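Local coordinates for protein putative histidinol-phosphate aminotransferase (Erwinia carotovora atroseptica, PDB 3LY1) that binds pyridoxal 5'-phosphate and probably works as an aminotransferase of the histidinol-phosphate type, moving amino groups between substrates, at residues Ala93-Pro98 and Met114-Val119; Ser143-Val148 and Thr174-Asp179; Asn204-Lys209 and Ala225-Thr230. All coordinates share one frame; numbering follows the deposited sequence. Where two conformers were deposited one is given.

Overall arrangement
The three contacts follow one another along the chain without nesting or crossing, and all belong to one mixed sheet. Contact 1 closes a beta-alpha-beta unit through helix 104-111, with Y102 of the cofactor pocket in the connection. Contact 2 closes the next such unit through helix 160-168, whose connection includes N152. Contact 3 closes an antiparallel return whose loop carries T210, S212, K213 and R221 of the pocket. Strand 94-98 lies beside 143-148 and strand 174-179 beside 205-210, so contact 2 touches both others and is the middle piece, whereas contacts 1 and 3 are about 20 Å apart between centres and do not touch.

Contact 1 of 3, residues Ala93-Pro98 and Met114-Val119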
loop_
_atom_site.group_PDB
_atom_site.type_symbol
_atom_site.label_atom_id
_atom_site.label_comp_id
_atom_site.label_asym_id
_atom_site.label_seq_id
_atom_site.Cartn_x
_atom_site.Cartn_y
_atom_site.Cartn_z
ATOM N N ALA A 93 -16.379 17.347 11.982
ATOM C CA ALA A 93 -16.285 17.580 10.534
ATOM C C ALA A 93 -17.409 16.954 9.674
ATOM O O ALA A 93 -18.031 15.926 10.022
ATOM C CB ALA A 93 -14.947 17.092 10.043
ATOM N N GLN A 94 -17.691 17.607 8.556
ATOM C CA GLN A 94 -18.614 17.064 7.558
ATOM C C GLN A 94 -17.830 16.850 6.270
ATOM O O GLN A 94 -16.883 17.579 6.000
ATOM C CB GLN A 94 -19.796 18.001 7.286
ATOM C CG GLN A 94 -19.442 19.269 6.522
ATOM C CD GLN A 94 -20.647 20.076 5.988
ATOM O OE1 GLN A 94 -20.470 21.229 5.606
ATOM N NE2 GLN A 94 -21.835 19.501 5.990
ATOM N N LEU A 95 -18.227 15.854 5.498
ATOM C CA LEU A 95 -17.738 15.699 4.131
ATOM C C LEU A 95 -18.851 16.233 3.224
ATOM O O LEU A 95 -19.998 15.820 3.370
ATOM C CB LEU A 95 -17.485 14.220 3.808
ATOM C CG LEU A 95 -17.207 13.881 2.349
ATOM C CD1 LEU A 95 -15.809 14.314 2.038
ATOM C CD2 LEU A 95 -17.398 12.371 2.057
ATOM N N VAL A 96 -18.502 17.127 2.310
ATOM C CA VAL A 96 -19.441 17.701 1.331
ATOM C C VAL A 96 -19.101 17.115 -0.034
ATOM O O VAL A 96 -17.959 17.237 -0.510
ATOM C CB VAL A 96 -19.393 19.243 1.295
ATOM C CG1 VAL A 96 -20.329 19.785 0.203
ATOM C CG2 VAL A 96 -19.805 19.829 2.665
ATOM N N ILE A 97 -20.086 16.432 -0.625
ATOM C CA ILE A 97 -19.913 15.746 -1.923
ATOM C C ILE A 97 -21.190 15.904 -2.763
ATOM O O ILE A 97 -22.328 16.061 -2.193
ATOM C CB ILE A 97 -19.635 14.215 -1.775
ATOM C CG1 ILE A 97 -20.442 13.577 -0.620
ATOM C CG2 ILE A 97 -18.089 13.925 -1.588
ATOM C CD1 ILE A 97 -20.534 12.001 -0.690
ATOM N N PRO A 98 -21.042 15.820 -4.077
ATOM C CA PRO A 98 -22.156 15.569 -4.998
ATOM C C PRO A 98 -22.752 14.211 -4.685
ATOM O O PRO A 98 -22.027 13.323 -4.238
ATOM C CB PRO A 98 -21.491 15.559 -6.389
ATOM C CG PRO A 98 -20.157 16.191 -6.193
ATOM C CD PRO A 98 -19.751 15.821 -4.804
HETATM N N MSE A 114 -17.878 11.022 10.588
HETATM C CA MSE A 114 -18.263 12.338 10.081
HETATM C C MSE A 114 -19.684 12.376 9.504
HETATM O O MSE A 114 -20.163 11.403 8.878
HETATM C CB MSE A 114 -17.278 12.774 9.001
HETATM C CG MSE A 114 -15.886 12.998 9.547
HETATM SE SE MSE A 114 -14.582 13.280 8.109
HETATM C CE MSE A 114 -15.426 14.859 7.226
ATOM N N LYS A 115 -20.333 13.520 9.673
ATOM C CA LYS A 115 -21.509 13.847 8.888
ATOM C C LYS A 115 -21.157 13.823 7.404
ATOM O O LYS A 115 -20.128 14.352 7.012
ATOM C CB LYS A 115 -21.985 15.245 9.259
ATOM C CG LYS A 115 -23.198 15.703 8.502
ATOM C CD LYS A 115 -23.686 17.068 9.004
ATOM C CE LYS A 115 -25.010 17.431 8.323
ATOM N NZ LYS A 115 -25.643 18.577 9.030
ATOM N N VAL A 116 -22.011 13.229 6.586
ATOM C CA VAL A 116 -21.805 13.206 5.131
ATOM C C VAL A 116 -22.954 13.982 4.507
ATOM O O VAL A 116 -24.116 13.623 4.691
ATOM C CB VAL A 116 -21.776 11.789 4.578
ATOM C CG1 VAL A 116 -21.706 11.813 3.073
ATOM C CG2 VAL A 116 -20.566 11.028 5.143
ATOM N N THR A 117 -22.621 15.071 3.828
ATOM C CA THR A 117 -23.605 15.993 3.282
ATOM C C THR A 117 -23.565 15.881 1.762
ATOM O O THR A 117 -22.619 16.354 1.117
ATOM C CB THR A 117 -23.316 17.442 3.767
ATOM O OG1 THR A 117 -23.409 17.495 5.198
ATOM C CG2 THR A 117 -24.321 18.451 3.161
ATOM N N LYS A 118 -24.575 15.219 1.195
ATOM C CA LYS A 118 -24.656 14.998 -0.236
ATOM C C LYS A 118 -25.574 16.043 -0.858
ATOM O O LYS A 118 -26.658 16.318 -0.326
ATOM C CB LYS A 118 -25.201 13.596 -0.548
ATOM C CG LYS A 118 -24.247 12.473 -0.240
ATOM C CD LYS A 118 -24.905 11.107 -0.526
ATOM C CE LYS A 118 -24.059 10.010 0.071
ATOM N NZ LYS A 118 -24.508 8.674 -0.375
ATOM N N VAL A 119 -25.116 16.639 -1.954
ATOM C CA VAL A 119 -25.836 17.660 -2.677
ATOM C C VAL A 119 -26.348 17.079 -3.993
ATOM O O VAL A 119 -25.578 16.558 -4.819
ATOM C CB VAL A 119 -24.931 18.892 -2.951
ATOM C CG1 VAL A 119 -25.682 19.940 -3.786
ATOM C CG2 VAL A 119 -24.413 19.457 -1.623
HETATM O O HOH W 1 -19.418 15.487 12.103
#
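Residues Q94-P98 and K115-V119 pair as neighbouring parallel strands in register, Q94 beside K115 through P98 beside V119, with segment axes 4.6 Å apart and 18° from parallel. L95 and I97 supply the links on one side: L95 N donates to K115 O and I97 N to T117 O, while L95 O accepts from T117 N at 2.8 Å and I97 O from V119 N. At the start of the pair the bond from K115 N to A93 O is weak (3.3 Å).

L95, I97, V116 and K118 share one face of the sheet. The CG1 branch of I97 lies between its backbone N and carbonyl carbon (chi1 37°), and from there CD1 reaches over to V116 CG1 at 3.9 Å and touches K118 CG alongside. K118 is extended beyond CG, and its NZ leaves the strand pair for a salt bridge with E106 of helix 104-111. The chain of selenomethionine M114, bent at its last torsion, brings CE against the Q94-L95 peptide, at Q94 C and L95 N, and 3.6 Å from A93 CB. On the opposite face Q94 stretches over the strand gap toward T117, and V96 CG1 and V119 CG2 meet only loosely.

This is the strand pair of a beta-alpha-beta unit, with helix 104-111 packed on L95, I97 and V116 and helix 129-137 on V96 and V119. Strand 115-119 is the outermost strand at this end of the sheet within the chain. The chemistry is thus a backbone hydrogen-bond ladder with an aliphatic layer between the sheet and the connecting helix, and with lysine K118 carrying its charge past that apolar layer to a carboxylate on the same helix.

Contact 2 of 3, residues Ser143-Val148 and Thr174-Asp179. With PLP (pyridoxal-5'-phosphate), chain E.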
loop_
_atom_site.group_PDB
_atom_site.type_symbol
_atom_site.label_atom_id
_atom_site.label_comp_id
_atom_site.label_asym_id
_atom_site.label_seq_id
_atom_site.Cartn_x
_atom_site.Cartn_y
_atom_site.Cartn_z
ATOM N N SER A 143 -15.110 21.382 7.224
ATOM C CA SER A 143 -15.675 20.664 6.084
ATOM C C SER A 143 -14.534 20.140 5.237
ATOM O O SER A 143 -13.535 20.834 5.065
ATOM C CB SER A 143 -16.517 21.577 5.173
ATOM O OG SER A 143 -17.639 22.103 5.827
ATOM N N ILE A 144 -14.704 18.933 4.693
ATOM C CA ILE A 144 -13.839 18.433 3.611
ATOM C C ILE A 144 -14.712 18.350 2.388
ATOM O O ILE A 144 -15.807 17.801 2.463
ATOM C CB ILE A 144 -13.279 17.018 3.914
ATOM C CG1 ILE A 144 -12.507 17.022 5.242
ATOM C CG2 ILE A 144 -12.403 16.483 2.736
ATOM C CD1 ILE A 144 -12.025 15.643 5.703
ATOM N N VAL A 145 -14.242 18.880 1.258
ATOM C CA VAL A 145 -15.008 18.886 0.015
ATOM C C VAL A 145 -14.246 17.948 -0.912
ATOM O O VAL A 145 -13.053 18.129 -1.079
ATOM C CB VAL A 145 -15.094 20.289 -0.634
ATOM C CG1 VAL A 145 -15.915 20.208 -1.964
ATOM C CG2 VAL A 145 -15.676 21.328 0.337
ATOM N N TYR A 146 -14.914 16.940 -1.477
ATOM C CA TYR A 146 -14.259 15.965 -2.370
ATOM C C TYR A 146 -14.856 16.102 -3.771
ATOM O O TYR A 146 -16.039 15.805 -3.964
ATOM C CB TYR A 146 -14.407 14.548 -1.796
ATOM C CG TYR A 146 -13.888 13.412 -2.655
ATOM C CD1 TYR A 146 -12.552 13.361 -3.046
ATOM C CD2 TYR A 146 -14.728 12.386 -3.066
ATOM C CE1 TYR A 146 -12.065 12.348 -3.822
ATOM C CE2 TYR A 146 -14.238 11.320 -3.832
ATOM C CZ TYR A 146 -12.906 11.328 -4.226
ATOM O OH TYR A 146 -12.386 10.331 -5.016
ATOM N N LEU A 147 -14.013 16.554 -4.706
ATOM C CA LEU A 147 -14.386 16.925 -6.059
ATOM C C LEU A 147 -13.598 16.055 -7.029
ATOM O O LEU A 147 -12.392 16.163 -7.130
ATOM C CB LEU A 147 -14.069 18.392 -6.330
ATOM C CG LEU A 147 -14.725 19.472 -5.457
ATOM C CD1 LEU A 147 -14.189 20.863 -5.875
ATOM C CD2 LEU A 147 -16.267 19.414 -5.515
ATOM N N VAL A 148 -14.301 15.153 -7.678
ATOM C CA VAL A 148 -13.721 14.288 -8.702
ATOM C C VAL A 148 -13.953 14.926 -10.050
ATOM O O VAL A 148 -15.111 15.271 -10.404
ATOM C CB VAL A 148 -14.324 12.853 -8.606
ATOM C CG1 VAL A 148 -13.593 11.923 -9.620
ATOM C CG2 VAL A 148 -14.219 12.334 -7.147
ATOM N N THR A 174 -11.998 24.738 5.677
ATOM C CA THR A 174 -12.382 23.883 4.563
ATOM C C THR A 174 -11.149 23.404 3.801
ATOM O O THR A 174 -10.307 24.205 3.424
ATOM C CB THR A 174 -13.377 24.634 3.622
ATOM O OG1 THR A 174 -14.527 25.049 4.395
ATOM C CG2 THR A 174 -13.833 23.742 2.457
HETATM N N MSE A 175 -11.055 22.092 3.621
HETATM C CA MSE A 175 -10.011 21.461 2.806
HETATM C C MSE A 175 -10.675 20.867 1.571
HETATM O O MSE A 175 -11.704 20.170 1.693
HETATM C CB MSE A 175 -9.313 20.365 3.613
HETATM C CG MSE A 175 -8.345 19.496 2.843
HETATM SE SE MSE A 175 -6.904 20.602 2.134
HETATM C CE MSE A 175 -5.749 20.760 3.610
ATOM N N PHE A 176 -10.084 21.119 0.399
ATOM C CA PHE A 176 -10.588 20.635 -0.862
ATOM C C PHE A 176 -9.698 19.480 -1.269
ATOM O O PHE A 176 -8.481 19.624 -1.308
ATOM C CB PHE A 176 -10.534 21.723 -1.946
ATOM C CG PHE A 176 -11.518 22.810 -1.753
ATOM C CD1 PHE A 176 -11.224 23.888 -0.933
ATOM C CD2 PHE A 176 -12.772 22.738 -2.362
ATOM C CE1 PHE A 176 -12.187 24.888 -0.701
ATOM C CE2 PHE A 176 -13.725 23.729 -2.148
ATOM C CZ PHE A 176 -13.457 24.785 -1.306
ATOM N N ILE A 177 -10.298 18.333 -1.547
ATOM C CA ILE A 177 -9.608 17.218 -2.179
ATOM C C ILE A 177 -10.099 17.153 -3.626
ATOM O O ILE A 177 -11.287 16.943 -3.880
ATOM C CB ILE A 177 -9.915 15.876 -1.490
ATOM C CG1 ILE A 177 -9.525 15.869 0.001
ATOM C CG2 ILE A 177 -9.232 14.703 -2.238
ATOM C CD1 ILE A 177 -10.145 14.701 0.801
ATOM N N VAL A 178 -9.180 17.298 -4.578
ATOM C CA VAL A 178 -9.507 17.293 -5.981
ATOM C C VAL A 178 -8.852 16.076 -6.617
ATOM O O VAL A 178 -7.626 15.936 -6.583
ATOM C CB VAL A 178 -9.041 18.597 -6.730
ATOM C CG1 VAL A 178 -9.582 18.633 -8.149
ATOM C CG2 VAL A 178 -9.448 19.881 -5.952
ATOM N N ASP A 179 -9.689 15.188 -7.161
ATOM C CA ASP A 179 -9.282 13.863 -7.630
ATOM C C ASP A 179 -9.267 13.884 -9.142
ATOM O O ASP A 179 -10.316 13.858 -9.783
ATOM C CB ASP A 179 -10.236 12.790 -7.029
ATOM C CG ASP A 179 -9.849 11.356 -7.378
ATOM O OD1 ASP A 179 -9.042 11.143 -8.355
ATOM O OD2 ASP A 179 -10.392 10.420 -6.672
HETATM N N1 PLP E . -10.257 8.082 -7.922
HETATM C C2 PLP E . -11.205 7.777 -8.877
HETATM C C2A PLP E . -12.128 8.871 -9.354
HETATM C C3 PLP E . -11.292 6.462 -9.335
HETATM O O3 PLP E . -12.237 6.157 -10.261
HETATM C C4 PLP E . -10.417 5.478 -8.822
HETATM C C4A PLP E . -10.408 4.086 -9.398
HETATM O O4A PLP E . -11.496 3.542 -9.482
HETATM C C5 PLP E . -9.470 5.807 -7.846
HETATM C C6 PLP E . -9.427 7.130 -7.403
HETATM C C5A PLP E . -8.521 4.790 -7.251
HETATM O O4P PLP E . -7.614 4.191 -8.196
HETATM P P PLP E . -6.156 3.716 -7.755
HETATM O O1P PLP E . -6.116 3.263 -6.329
HETATM O O2P PLP E . -5.330 4.947 -8.016
HETATM O O3P PLP E . -5.883 2.606 -8.756
#
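Strands S143-V148 and T174-D179 run parallel in register, their segment axes 4.7 Å apart at closest and inclined by 16°, and five backbone hydrogen bonds from M175 N to S143 O through D179 N to L147 O join them. The polar side-chain link lies at the C-terminal end, where Y146 OH donates to D179 OD2 at 2.6 Å, and OD2 receives it on its anti lone pair, away from OD1. Y146 CG is anti to the backbone N (chi1 175°), which directs the ring along the strands toward D179; ring and carboxylate planes stand 47° apart. At the ring's edge I177 CG2 lies 3.7 Å from Y146 CD1, and I177 CD1 presses on I144 CG2 at 3.5 Å, tighter than usual van der Waals contact.

The pair forms a beta-alpha-beta unit through helix 160-168 in the central sheet of the large domain, as in fold type I pyridoxal-phosphate enzymes, whose cofactor sits at the C-terminal ends of such strands. D179 OD2 also takes the pyridine nitrogen of the cofactor, PLP N1, as a donor at 2.7 Å. Two donors therefore grip this one oxygen, while OD1 accepts from A181 N, so the carboxylate is fixed at both ends; Y146 is thus a second-shell partner, consistent with its holding the carboxylate toward the pyridine nitrogen. Beside this, V148 CG1 meets the cofactor methyl C2A at 3.4 Å.

On the other face, the F176 ring lies alongside V145, its CD2 3.8 Å from V145 CB, and receives L147 CD1 at its edge. It also meets W166 edge-to-face. V145 CG2 touches T174 CG2 at 3.7 Å, and helix 129-137 sends V136 against S143, V145 and T174.

Contact 3 of 3, residues Asn204-Lys209 and Ala225-Thr230; sequences NIILLK and AVAHPT
With CG of L208 anti to its carbonyl carbon (chi1 -64°), the CD2 branch of the fork comes to A225 CB at 3.6 Å. L207, whose CG is anti to the backbone N (chi1 171°), meets V226 through CB, 4.2 Å from V226 CB, on the opposite face of the sheet. L207 and V226 form an antiparallel hydrogen-bonded pair: L207 N donates to V226 O at 3.0 Å and V226 N to L207 O at 2.8 Å. L208 and A225 follow as a non-hydrogen-bonded pair. Next to V226, A227 CB rests on I205 O, which also takes a water hydrogen bond at 2.7 Å, and that water accepts from H228 N. H228 is the N-cap of the helix from P229, its ND1 accepting from T230 N at 3.2 Å.

Strand 205-210 lies between strand 174-179, parallel to it, and strand 223-226, antiparallel. Helix 229-235 packs M235 against I206 and A225, while helix 195-199 meets I205 and L207 from the other face.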
loop_
_atom_site.group_PDB
_atom_site.type_symbol
_atom_site.label_atom_id
_atom_site.label_comp_id
_atom_site.label_asym_id
_atom_site.label_seq_id
_atom_site.Cartn_x
_atom_site.Cartn_y
_atom_site.Cartn_z
ATOM N N ASN A 204 -5.094 24.944 1.022
ATOM C CA ASN A 204 -6.395 24.320 1.201
ATOM C C ASN A 204 -6.763 23.352 0.071
ATOM O O ASN A 204 -7.952 23.081 -0.156
ATOM C CB ASN A 204 -7.466 25.400 1.383
ATOM C CG ASN A 204 -7.734 26.240 0.120
ATOM O OD1 ASN A 204 -6.929 26.298 -0.790
ATOM N ND2 ASN A 204 -8.864 26.942 0.113
ATOM N N ILE A 205 -5.760 22.829 -0.633
ATOM C CA ILE A 205 -6.003 21.891 -1.722
ATOM C C ILE A 205 -5.106 20.665 -1.618
ATOM O O ILE A 205 -3.892 20.808 -1.496
ATOM C CB ILE A 205 -5.689 22.481 -3.127
ATOM C CG1 ILE A 205 -6.293 23.863 -3.322
ATOM C CG2 ILE A 205 -6.121 21.472 -4.213
ATOM C CD1 ILE A 205 -5.886 24.573 -4.658
ATOM N N ILE A 206 -5.717 19.478 -1.709
ATOM C CA ILE A 206 -5.037 18.188 -1.950
ATOM C C ILE A 206 -5.456 17.720 -3.368
ATOM O O ILE A 206 -6.640 17.516 -3.665
ATOM C CB ILE A 206 -5.434 17.123 -0.830
ATOM C CG1 ILE A 206 -5.013 17.604 0.564
ATOM C CG2 ILE A 206 -4.892 15.709 -1.133
ATOM C CD1 ILE A 206 -5.830 16.930 1.792
ATOM N N LEU A 207 -4.477 17.613 -4.248
ATOM C CA LEU A 207 -4.645 17.009 -5.555
ATOM C C LEU A 207 -4.227 15.567 -5.465
ATOM O O LEU A 207 -3.126 15.248 -4.987
ATOM C CB LEU A 207 -3.779 17.711 -6.576
ATOM C CG LEU A 207 -3.637 17.126 -7.974
ATOM C CD1 LEU A 207 -5.016 16.966 -8.644
ATOM C CD2 LEU A 207 -2.729 18.022 -8.783
ATOM N N LEU A 208 -5.083 14.695 -5.944
ATOM C CA LEU A 208 -4.780 13.268 -5.992
ATOM C C LEU A 208 -4.687 12.843 -7.436
ATOM O O LEU A 208 -5.569 13.191 -8.274
ATOM C CB LEU A 208 -5.854 12.472 -5.293
ATOM C CG LEU A 208 -6.028 12.700 -3.794
ATOM C CD1 LEU A 208 -7.186 11.912 -3.340
ATOM C CD2 LEU A 208 -4.718 12.396 -2.959
ATOM N N LYS A 209 -3.624 12.084 -7.704
ATOM C CA LYS A 209 -3.384 11.532 -9.023
ATOM C C LYS A 209 -2.918 10.086 -8.917
ATOM O O LYS A 209 -2.553 9.602 -7.838
ATOM C CB LYS A 209 -2.406 12.417 -9.831
ATOM C CG LYS A 209 -3.102 13.702 -10.402
ATOM C CD LYS A 209 -2.215 14.553 -11.308
ATOM C CE LYS A 209 -1.943 13.841 -12.644
ATOM N NZ LYS A 209 -3.135 13.848 -13.572
ATOM N N ALA A 225 -0.216 12.226 -3.883
ATOM C CA ALA A 225 -0.863 13.499 -3.542
ATOM C C ALA A 225 0.113 14.665 -3.805
ATOM O O ALA A 225 1.350 14.534 -3.650
ATOM C CB ALA A 225 -1.363 13.502 -2.107
ATOM N N VAL A 226 -0.445 15.794 -4.214
ATOM C CA VAL A 226 0.269 17.062 -4.327
ATOM C C VAL A 226 -0.412 18.081 -3.417
ATOM O O VAL A 226 -1.656 18.222 -3.428
ATOM C CB VAL A 226 0.328 17.558 -5.776
ATOM C CG1 VAL A 226 1.352 18.723 -5.892
ATOM C CG2 VAL A 226 0.626 16.388 -6.763
ATOM N N ALA A 227 0.359 18.734 -2.544
ATOM C CA ALA A 227 -0.225 19.735 -1.654
ATOM C C ALA A 227 0.870 20.604 -1.050
ATOM O O ALA A 227 2.054 20.344 -1.247
ATOM C CB ALA A 227 -1.038 19.051 -0.557
ATOM N N HIS A 228 0.481 21.611 -0.267
ATOM C CA HIS A 228 1.471 22.398 0.472
ATOM C C HIS A 228 2.225 21.416 1.385
ATOM O O HIS A 228 1.645 20.434 1.829
ATOM C CB HIS A 228 0.768 23.486 1.293
ATOM C CG HIS A 228 1.703 24.460 1.956
ATOM N ND1 HIS A 228 2.100 24.336 3.275
ATOM C CD2 HIS A 228 2.253 25.609 1.502
ATOM C CE1 HIS A 228 2.895 25.349 3.585
ATOM N NE2 HIS A 228 3.012 26.132 2.523
ATOM N N PRO A 229 3.512 21.671 1.675
ATOM C CA PRO A 229 4.196 20.719 2.545
ATOM C C PRO A 229 3.574 20.466 3.908
ATOM O O PRO A 229 3.702 19.362 4.384
ATOM C CB PRO A 229 5.575 21.333 2.712
ATOM C CG PRO A 229 5.805 22.003 1.448
ATOM C CD PRO A 229 4.460 22.651 1.105
ATOM N N THR A 230 2.915 21.453 4.518
ATOM C CA THR A 230 2.283 21.265 5.813
ATOM C C THR A 230 1.158 20.204 5.718
ATOM O O THR A 230 0.984 19.387 6.625
ATOM C CB THR A 230 1.778 22.605 6.413
ATOM O OG1 THR A 230 0.816 23.203 5.521
ATOM C CG2 THR A 230 2.960 23.561 6.635
HETATM O O HOH W 2 -2.322 22.582 -0.175
#